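Local atomic coordinates of aldo-keto reductase family 1, member B4 (Aldose reductase) (Schistosoma japonicum, PDB entry 4HBK), a protein that probably reduces aldehydes, such as the aldehyde form of glucose, to alcohols with NADPH. Residues L140-G152 with L329-K341. Sequence-based numbering, arbitrary orientation.
Sequences LYLIHWPVPLKHG and LLQMSGHQEYPFK
W145 and M332 meet at about a right angle where the C-terminal loop of the aldo-keto reductase (beta/alpha)8 barrel closes over the loop that follows strand 138-143. The evidence for a CH-pi contact is direct: M332 CE lies 3.7 Å from the centroid of the six-membered ring of W145 and 22° off its normal. Separately, M332 SD stands above the five-membered ring of W145, 4.8 Å from its centroid, a more distant Met-aromatic contact. The bend at chi3 turns CE onto the indole. L329 comes over the same face, also toward the rim, with CD2 3.9 Å from W145 CZ2. F340 approaches in the indole plane instead, CE2 being 3.7 Å from W145 CZ3; the two ring planes are inclined at 68°.

V147 extends the apolar seam with its two methyls split. CG1, anti to the backbone N (chi1 176°), sits over the face of the H335 imidazole, whereas CG2 faces the backbone of E337 and Y338. That imidazole is fixed on both nitrogens: ND1 accepts E337 N within the H335-Y338 type I turn, and NE2 bonds to D167 O. The carboxylate of E337 leads away to R198, in a salt bridge.

No hydrogen bond joins 140-152 to 329-341; the contact is made by apolar and CH-pi packing. It lies beside H144, predicted to bind substrate, with the W145 side chain about 8 Å from that of the predicted proton donor Y82. P146 and P339 meet at about a right angle, with P146 CG 3.9 Å from P339 CB.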
ATOM      1  N   LEU A 140       7.061  -4.955  -6.403  1.00  8.23           N
ATOM      2  CA  LEU A 140       5.804  -4.310  -6.756  1.00  9.81           C
ATOM      3  C   LEU A 140       5.998  -2.788  -6.855  1.00 10.49           C
ATOM      4  O   LEU A 140       6.663  -2.181  -6.009  1.00  9.23           O
ATOM      5  CB  LEU A 140       4.719  -4.662  -5.718  1.00  7.62           C
ATOM      6  CG  LEU A 140       3.299  -4.129  -5.958  1.00  9.08           C
ATOM      7  CD1 LEU A 140       2.788  -4.575  -7.317  1.00  6.96           C
ATOM      8  CD2 LEU A 140       2.308  -4.505  -4.825  1.00  6.92           C
ATOM      9  N   TYR A 141       5.420  -2.185  -7.894  1.00  8.32           N
ATOM     10  CA  TYR A 141       5.514  -0.747  -8.115  1.00  8.31           C
ATOM     11  C   TYR A 141       4.130  -0.245  -8.489  1.00  8.69           C
ATOM     12  O   TYR A 141       3.564  -0.658  -9.501  1.00  7.97           O
ATOM     13  CB  TYR A 141       6.501  -0.463  -9.248  1.00  9.16           C
ATOM     14  CG  TYR A 141       7.091   0.946  -9.293  1.00 11.56           C
ATOM     15  CD1 TYR A 141       7.509   1.602  -8.131  1.00  9.25           C
ATOM     16  CD2 TYR A 141       7.275   1.596 -10.512  1.00  8.69           C
ATOM     17  CE1 TYR A 141       8.074   2.889  -8.189  1.00 11.28           C
ATOM     18  CE2 TYR A 141       7.834   2.863 -10.583  1.00  9.38           C
ATOM     19  CZ  TYR A 141       8.235   3.510  -9.431  1.00 12.74           C
ATOM     20  OH  TYR A 141       8.788   4.772  -9.545  1.00 10.49           O
ATOM     21  N   LEU A 142       3.590   0.647  -7.664  1.00  8.96           N
ATOM     22  CA  LEU A 142       2.221   1.119  -7.812  1.00  6.88           C
ATOM     23  C   LEU A 142       2.178   2.554  -8.293  1.00  8.57           C
ATOM     24  O   LEU A 142       3.007   3.372  -7.904  1.00  8.75           O
ATOM     25  CB  LEU A 142       1.510   1.092  -6.458  1.00  6.74           C
ATOM     26  CG  LEU A 142       1.498  -0.214  -5.677  1.00 10.71           C
ATOM     27  CD1 LEU A 142       0.668  -0.031  -4.414  1.00  8.26           C
ATOM     28  CD2 LEU A 142       0.949  -1.342  -6.547  1.00  6.85           C
ATOM     29  N   ILE A 143       1.185   2.883  -9.106  1.00  7.77           N
ATOM     30  CA  ILE A 143       0.884   4.290  -9.323  1.00  8.43           C
ATOM     31  C   ILE A 143       0.227   4.842  -8.053  1.00  8.54           C
ATOM     32  O   ILE A 143      -0.829   4.359  -7.625  1.00  7.07           O
ATOM     33  CB  ILE A 143      -0.022   4.492 -10.537  1.00  9.15           C
ATOM     34  CG1 ILE A 143       0.625   3.863 -11.776  1.00  8.91           C
ATOM     35  CG2 ILE A 143      -0.285   5.983 -10.757  1.00  7.91           C
ATOM     36  CD1 ILE A 143      -0.123   4.135 -13.062  1.00  8.10           C
ATOM     37  N   HIS A 144       0.855   5.843  -7.436  1.00  8.35           N
ATOM     38  CA  HIS A 144       0.451   6.261  -6.082  1.00  8.77           C
ATOM     39  C   HIS A 144      -0.967   6.841  -6.023  1.00  9.65           C
ATOM     40  O   HIS A 144      -1.704   6.573  -5.073  1.00 12.88           O
ATOM     41  CB  HIS A 144       1.452   7.258  -5.508  1.00  8.11           C
ATOM     42  CG  HIS A 144       1.547   7.235  -4.016  1.00 10.26           C
ATOM     43  ND1 HIS A 144       2.757   7.287  -3.350  1.00  9.54           N
ATOM     44  CD2 HIS A 144       0.591   7.184  -3.060  1.00 10.44           C
ATOM     45  CE1 HIS A 144       2.538   7.268  -2.048  1.00  8.98           C
ATOM     46  NE2 HIS A 144       1.234   7.210  -1.843  1.00 10.31           N
ATOM     47  N   TRP A 145      -1.322   7.636  -7.035  1.00  9.56           N
ATOM     48  CA  TRP A 145      -2.626   8.298  -7.163  1.00  8.69           C
ATOM     49  C   TRP A 145      -2.971   8.353  -8.647  1.00  9.26           C
ATOM     50  O   TRP A 145      -2.076   8.260  -9.486  1.00  8.00           O
ATOM     51  CB  TRP A 145      -2.576   9.739  -6.608  1.00  9.18           C
ATOM     52  CG  TRP A 145      -2.483   9.821  -5.108  1.00  9.30           C
ATOM     53  CD1 TRP A 145      -1.347   9.905  -4.359  1.00 10.79           C
ATOM     54  CD2 TRP A 145      -3.576   9.821  -4.177  1.00 10.04           C
ATOM     55  NE1 TRP A 145      -1.662   9.956  -3.015  1.00 10.78           N
ATOM     56  CE2 TRP A 145      -3.024   9.909  -2.880  1.00 12.15           C
ATOM     57  CE3 TRP A 145      -4.964   9.763  -4.316  1.00  8.74           C
ATOM     58  CZ2 TRP A 145      -3.814   9.917  -1.726  1.00 10.50           C
ATOM     59  CZ3 TRP A 145      -5.748   9.771  -3.169  1.00 11.06           C
ATOM     60  CH2 TRP A 145      -5.170   9.842  -1.890  1.00 11.51           C
ATOM     61  N   PRO A 146      -4.266   8.498  -8.976  1.00  8.69           N
ATOM     62  CA  PRO A 146      -4.755   8.780 -10.337  1.00 11.37           C
ATOM     63  C   PRO A 146      -4.691  10.271 -10.726  1.00 12.31           C
ATOM     64  O   PRO A 146      -5.183  10.653 -11.802  1.00 10.01           O
ATOM     65  CB  PRO A 146      -6.223   8.338 -10.299  1.00  9.21           C
ATOM     66  CG  PRO A 146      -6.551   8.057  -8.841  1.00 10.16           C
ATOM     67  CD  PRO A 146      -5.359   8.363  -7.999  1.00 10.16           C
ATOM     68  N   VAL A 147      -4.087  11.094  -9.875  1.00  8.86           N
ATOM     69  CA  VAL A 147      -4.052  12.548 -10.102  1.00 10.60           C
ATOM     70  C   VAL A 147      -2.634  13.076 -10.345  1.00 10.90           C
ATOM     71  O   VAL A 147      -1.866  13.265  -9.410  1.00  8.23           O
ATOM     72  CB  VAL A 147      -4.660  13.317  -8.913  1.00 11.99           C
ATOM     73  CG1 VAL A 147      -4.515  14.836  -9.120  1.00 13.46           C
ATOM     74  CG2 VAL A 147      -6.126  12.929  -8.713  1.00 11.33           C
ATOM     75  N   PRO A 148      -2.284  13.329 -11.609  1.00 10.29           N
ATOM     76  CA  PRO A 148      -0.925  13.811 -11.862  1.00 12.66           C
ATOM     77  C   PRO A 148      -0.724  15.250 -11.383  1.00 14.33           C
ATOM     78  O   PRO A 148      -1.667  16.037 -11.365  1.00 15.21           O
ATOM     79  CB  PRO A 148      -0.779  13.699 -13.390  1.00 12.14           C
ATOM     80  CG  PRO A 148      -2.168  13.627 -13.908  1.00 17.16           C
ATOM     81  CD  PRO A 148      -3.004  12.987 -12.844  1.00 11.50           C
ATOM     82  N   LEU A 149       0.507  15.568 -10.994  1.00 11.42           N
ATOM     83  CA  LEU A 149       0.888  16.890 -10.517  1.00 14.85           C
ATOM     84  C   LEU A 149       2.030  17.384 -11.397  1.00 15.01           C
ATOM     85  O   LEU A 149       2.766  16.572 -11.985  1.00 12.83           O
ATOM     86  CB  LEU A 149       1.357  16.803  -9.067  1.00 10.88           C
ATOM     87  CG  LEU A 149       0.353  17.121  -7.954  1.00 13.40           C
ATOM     88  CD1 LEU A 149      -1.076  16.822  -8.327  1.00 12.74           C
ATOM     89  CD2 LEU A 149       0.743  16.386  -6.677  1.00 13.69           C
ATOM     90  N   LYS A 150       2.181  18.701 -11.497  1.00 12.62           N
ATOM     91  CA  LYS A 150       3.205  19.286 -12.364  1.00 16.42           C
ATOM     92  C   LYS A 150       4.604  18.779 -12.020  1.00 16.60           C
ATOM     93  O   LYS A 150       5.010  18.766 -10.859  1.00 18.79           O
ATOM     94  CB  LYS A 150       3.161  20.817 -12.298  1.00 21.64           C
ATOM     95  CG  LYS A 150       4.150  21.513 -13.232  1.00 23.63           C
ATOM     96  CD  LYS A 150       4.083  23.036 -13.103  1.00 36.22           C
ATOM     97  CE  LYS A 150       4.810  23.538 -11.855  1.00 40.15           C
ATOM     98  NZ  LYS A 150       6.299  23.578 -12.040  1.00 52.07           N
ATOM     99  N   HIS A 151       5.344  18.361 -13.036  1.00 13.99           N
ATOM    100  CA  HIS A 151       6.699  17.870 -12.830  1.00 19.81           C
ATOM    101  C   HIS A 151       7.712  19.002 -12.728  1.00 23.98           C
ATOM    102  O   HIS A 151       7.523  20.065 -13.309  1.00 23.48           O
ATOM    103  CB  HIS A 151       7.112  16.966 -13.993  1.00 20.92           C
ATOM    104  CG  HIS A 151       8.534  16.506 -13.915  1.00 24.99           C
ATOM    105  ND1 HIS A 151       9.589  17.260 -14.386  1.00 27.48           N
ATOM    106  CD2 HIS A 151       9.079  15.373 -13.411  1.00 19.95           C
ATOM    107  CE1 HIS A 151      10.721  16.609 -14.182  1.00 25.33           C
ATOM    108  NE2 HIS A 151      10.440  15.462 -13.592  1.00 26.58           N
ATOM    109  N   GLY A 152       8.795  18.767 -11.994  1.00 28.84           N
ATOM    110  CA  GLY A 152       9.961  19.631 -12.082  1.00 35.55           C
ATOM    111  C   GLY A 152      10.163  20.585 -10.926  1.00 39.14           C
ATOM    112  O   GLY A 152      10.688  21.687 -11.097  1.00 37.10           O
ATOM    113  N   LEU A 329      -7.503  13.511   0.712  1.00 15.83           N
ATOM    114  CA  LEU A 329      -6.678  14.421  -0.083  1.00 15.16           C
ATOM    115  C   LEU A 329      -7.492  15.472  -0.879  1.00 20.48           C
ATOM    116  O   LEU A 329      -7.378  15.558  -2.104  1.00 20.45           O
ATOM    117  CB  LEU A 329      -5.797  13.614  -1.037  1.00 18.46           C
ATOM    118  CG  LEU A 329      -4.344  14.039  -1.300  1.00 23.01           C
ATOM    119  CD1 LEU A 329      -4.170  15.552  -1.476  1.00 14.70           C
ATOM    120  CD2 LEU A 329      -3.464  13.526  -0.201  1.00 26.10           C
ATOM    121  N   LEU A 330      -8.289  16.286  -0.191  1.00 16.75           N
ATOM    122  CA  LEU A 330      -9.211  17.221  -0.848  1.00 16.63           C
ATOM    123  C   LEU A 330      -8.528  18.218  -1.757  1.00 14.02           C
ATOM    124  O   LEU A 330      -9.168  18.767  -2.644  1.00 16.17           O
ATOM    125  CB  LEU A 330     -10.006  17.984   0.201  1.00 24.42           C
ATOM    126  CG  LEU A 330     -11.007  17.167   1.003  1.00 23.11           C
ATOM    127  CD1 LEU A 330     -11.633  18.036   2.093  1.00 25.78           C
ATOM    128  CD2 LEU A 330     -12.080  16.589   0.096  1.00 18.94           C
ATOM    129  N   GLN A 331      -7.251  18.493  -1.536  1.00 19.43           N
ATOM    130  CA  GLN A 331      -6.559  19.449  -2.388  1.00 16.77           C
ATOM    131  C   GLN A 331      -6.463  18.986  -3.843  1.00 18.99           C
ATOM    132  O   GLN A 331      -6.112  19.773  -4.721  1.00 15.32           O
ATOM    133  CB  GLN A 331      -5.167  19.742  -1.799  1.00 17.11           C
ATOM    134  CG  GLN A 331      -5.166  20.838  -0.739  1.00 20.20           C
ATOM    135  CD  GLN A 331      -4.944  22.223  -1.331  1.00 20.65           C
ATOM    136  OE1 GLN A 331      -3.809  22.599  -1.684  1.00 15.03           O
ATOM    137  NE2 GLN A 331      -6.032  22.980  -1.472  1.00 16.85           N
ATOM    138  N   MET A 332      -6.790  17.717  -4.094  1.00 15.16           N
ATOM    139  CA  MET A 332      -6.797  17.180  -5.467  1.00 19.58           C
ATOM    140  C   MET A 332      -8.213  17.042  -6.011  1.00 16.15           C
ATOM    141  O   MET A 332      -8.411  16.511  -7.094  1.00 15.71           O
ATOM    142  CB  MET A 332      -6.092  15.804  -5.531  1.00 13.52           C
ATOM    143  CG  MET A 332      -4.607  15.863  -5.228  1.00 18.33           C
ATOM    144  SD  MET A 332      -3.785  14.249  -5.291  1.00 25.03           S
ATOM    145  CE  MET A 332      -4.989  13.229  -4.477  1.00 20.54           C
ATOM    146  N   SER A 333      -9.192  17.534  -5.262  1.00 14.94           N
ATOM    147  CA  SER A 333     -10.596  17.244  -5.552  1.00 15.82           C
ATOM    148  C   SER A 333     -11.079  17.959  -6.792  1.00 15.68           C
ATOM    149  O   SER A 333     -12.160  17.679  -7.287  1.00 20.00           O
ATOM    150  CB  SER A 333     -11.494  17.608  -4.357  1.00 19.40           C
ATOM    151  OG  SER A 333     -11.489  19.006  -4.097  1.00 23.17           O
ATOM    152  N   GLY A 334     -10.271  18.871  -7.306  1.00 19.03           N
ATOM    153  CA  GLY A 334     -10.671  19.632  -8.472  1.00 19.31           C
ATOM    154  C   GLY A 334     -10.288  18.947  -9.765  1.00 16.86           C
ATOM    155  O   GLY A 334     -10.723  19.355 -10.844  1.00 18.80           O
ATOM    156  N   HIS A 335      -9.475  17.901  -9.663  1.00 17.10           N
ATOM    157  CA  HIS A 335      -8.986  17.228 -10.859  1.00 14.21           C
ATOM    158  C   HIS A 335     -10.035  16.309 -11.440  1.00 14.42           C
ATOM    159  O   HIS A 335     -10.818  15.699 -10.715  1.00 15.24           O
ATOM    160  CB  HIS A 335      -7.723  16.432 -10.556  1.00 12.91           C
ATOM    161  CG  HIS A 335      -6.950  16.041 -11.775  1.00 12.77           C
ATOM    162  ND1 HIS A 335      -7.203  14.879 -12.472  1.00 11.81           N
ATOM    163  CD2 HIS A 335      -5.930  16.653 -12.415  1.00 16.03           C
ATOM    164  CE1 HIS A 335      -6.358  14.790 -13.486  1.00 17.10           C
ATOM    165  NE2 HIS A 335      -5.578  15.860 -13.478  1.00 13.47           N
ATOM    166  N   GLN A 336     -10.034  16.225 -12.763  1.00 17.17           N
ATOM    167  CA  GLN A 336     -10.874  15.302 -13.505  1.00 16.57           C
ATOM    168  C   GLN A 336     -10.823  13.889 -12.922  1.00 18.21           C
ATOM    169  O   GLN A 336     -11.848  13.201 -12.842  1.00 16.29           O
ATOM    170  CB  GLN A 336     -10.420  15.272 -14.970  1.00 17.98           C
ATOM    171  CG  GLN A 336     -11.167  14.286 -15.837  1.00 25.08           C
ATOM    172  CD  GLN A 336     -12.529  14.801 -16.255  1.00 24.30           C
ATOM    173  OE1 GLN A 336     -13.430  14.026 -16.580  1.00 23.15           O
ATOM    174  NE2 GLN A 336     -12.680  16.117 -16.262  1.00 15.73           N
ATOM    175  N   GLU A 337      -9.637  13.449 -12.509  1.00 14.17           N
ATOM    176  CA  GLU A 337      -9.480  12.063 -12.055  1.00 13.58           C
ATOM    177  C   GLU A 337      -9.420  11.930 -10.538  1.00 12.00           C
ATOM    178  O   GLU A 337      -8.923  10.928 -10.026  1.00 10.17           O
ATOM    179  CB  GLU A 337      -8.232  11.413 -12.676  1.00 10.18           C
ATOM    180  CG  GLU A 337      -8.252  11.340 -14.184  1.00 10.81           C
ATOM    181  CD  GLU A 337      -9.385  10.477 -14.687  1.00 17.17           C
ATOM    182  OE1 GLU A 337      -9.875   9.624 -13.912  1.00 15.43           O
ATOM    183  OE2 GLU A 337      -9.803  10.659 -15.847  1.00 20.80           O
ATOM    184  N   TYR A 338      -9.895  12.937  -9.814  1.00 12.39           N
ATOM    185  CA  TYR A 338      -9.984  12.794  -8.366  1.00 11.75           C
ATOM    186  C   TYR A 338     -10.856  11.569  -8.124  1.00 12.38           C
ATOM    187  O   TYR A 338     -11.939  11.471  -8.686  1.00 12.69           O
ATOM    188  CB  TYR A 338     -10.580  14.042  -7.724  1.00 13.80           C
ATOM    189  CG  TYR A 338     -10.797  13.901  -6.244  1.00 16.81           C
ATOM    190  CD1 TYR A 338      -9.722  13.930  -5.364  1.00 15.05           C
ATOM    191  CD2 TYR A 338     -12.079  13.731  -5.722  1.00 17.09           C
ATOM    192  CE1 TYR A 338      -9.912  13.795  -4.011  1.00 12.71           C
ATOM    193  CE2 TYR A 338     -12.279  13.599  -4.363  1.00 15.19           C
ATOM    194  CZ  TYR A 338     -11.189  13.625  -3.514  1.00 15.72           C
ATOM    195  OH  TYR A 338     -11.382  13.497  -2.163  1.00 18.66           O
ATOM    196  N   PRO A 339     -10.358  10.602  -7.337  1.00 10.53           N
ATOM    197  CA  PRO A 339     -10.990   9.274  -7.293  1.00 12.26           C
ATOM    198  C   PRO A 339     -12.216   9.115  -6.385  1.00 12.49           C
ATOM    199  O   PRO A 339     -12.952   8.147  -6.566  1.00 14.63           O
ATOM    200  CB  PRO A 339      -9.852   8.363  -6.801  1.00 11.74           C
ATOM    201  CG  PRO A 339      -8.987   9.254  -5.995  1.00 11.49           C
ATOM    202  CD  PRO A 339      -9.018  10.589  -6.725  1.00 12.45           C
ATOM    203  N   PHE A 340     -12.452  10.030  -5.453  1.00 12.47           N
ATOM    204  CA  PHE A 340     -13.390   9.736  -4.364  1.00 17.12           C
ATOM    205  C   PHE A 340     -14.753  10.421  -4.472  1.00 20.85           C
ATOM    206  O   PHE A 340     -15.549  10.394  -3.525  1.00 22.02           O
ATOM    207  CB  PHE A 340     -12.754  10.056  -3.006  1.00 13.24           C
ATOM    208  CG  PHE A 340     -11.452   9.346  -2.761  1.00 14.14           C
ATOM    209  CD1 PHE A 340     -11.255   8.048  -3.207  1.00 14.19           C
ATOM    210  CD2 PHE A 340     -10.425   9.978  -2.083  1.00 12.96           C
ATOM    211  CE1 PHE A 340     -10.053   7.395  -2.978  1.00 16.14           C
ATOM    212  CE2 PHE A 340      -9.227   9.336  -1.845  1.00 14.82           C
ATOM    213  CZ  PHE A 340      -9.033   8.042  -2.296  1.00 14.43           C
ATOM    214  N   LYS A 341     -15.038  11.041  -5.605  1.00 18.01           N
ATOM    215  CA  LYS A 341     -16.363  11.639  -5.747  1.00 26.40           C
ATOM    216  C   LYS A 341     -17.402  10.611  -6.219  1.00 22.68           C
ATOM    217  O   LYS A 341     -18.554  10.644  -5.785  1.00 24.94           O
ATOM    218  CB  LYS A 341     -16.346  12.915  -6.602  1.00 30.09           C
ATOM    219  CG  LYS A 341     -16.077  12.718  -8.074  1.00 31.58           C
ATOM    220  CD  LYS A 341     -16.451  13.988  -8.852  1.00 50.14           C
ATOM    221  CE  LYS A 341     -17.909  14.394  -8.587  1.00 52.74           C
ATOM    222  NZ  LYS A 341     -18.283  15.701  -9.218  1.00 55.22           N
TER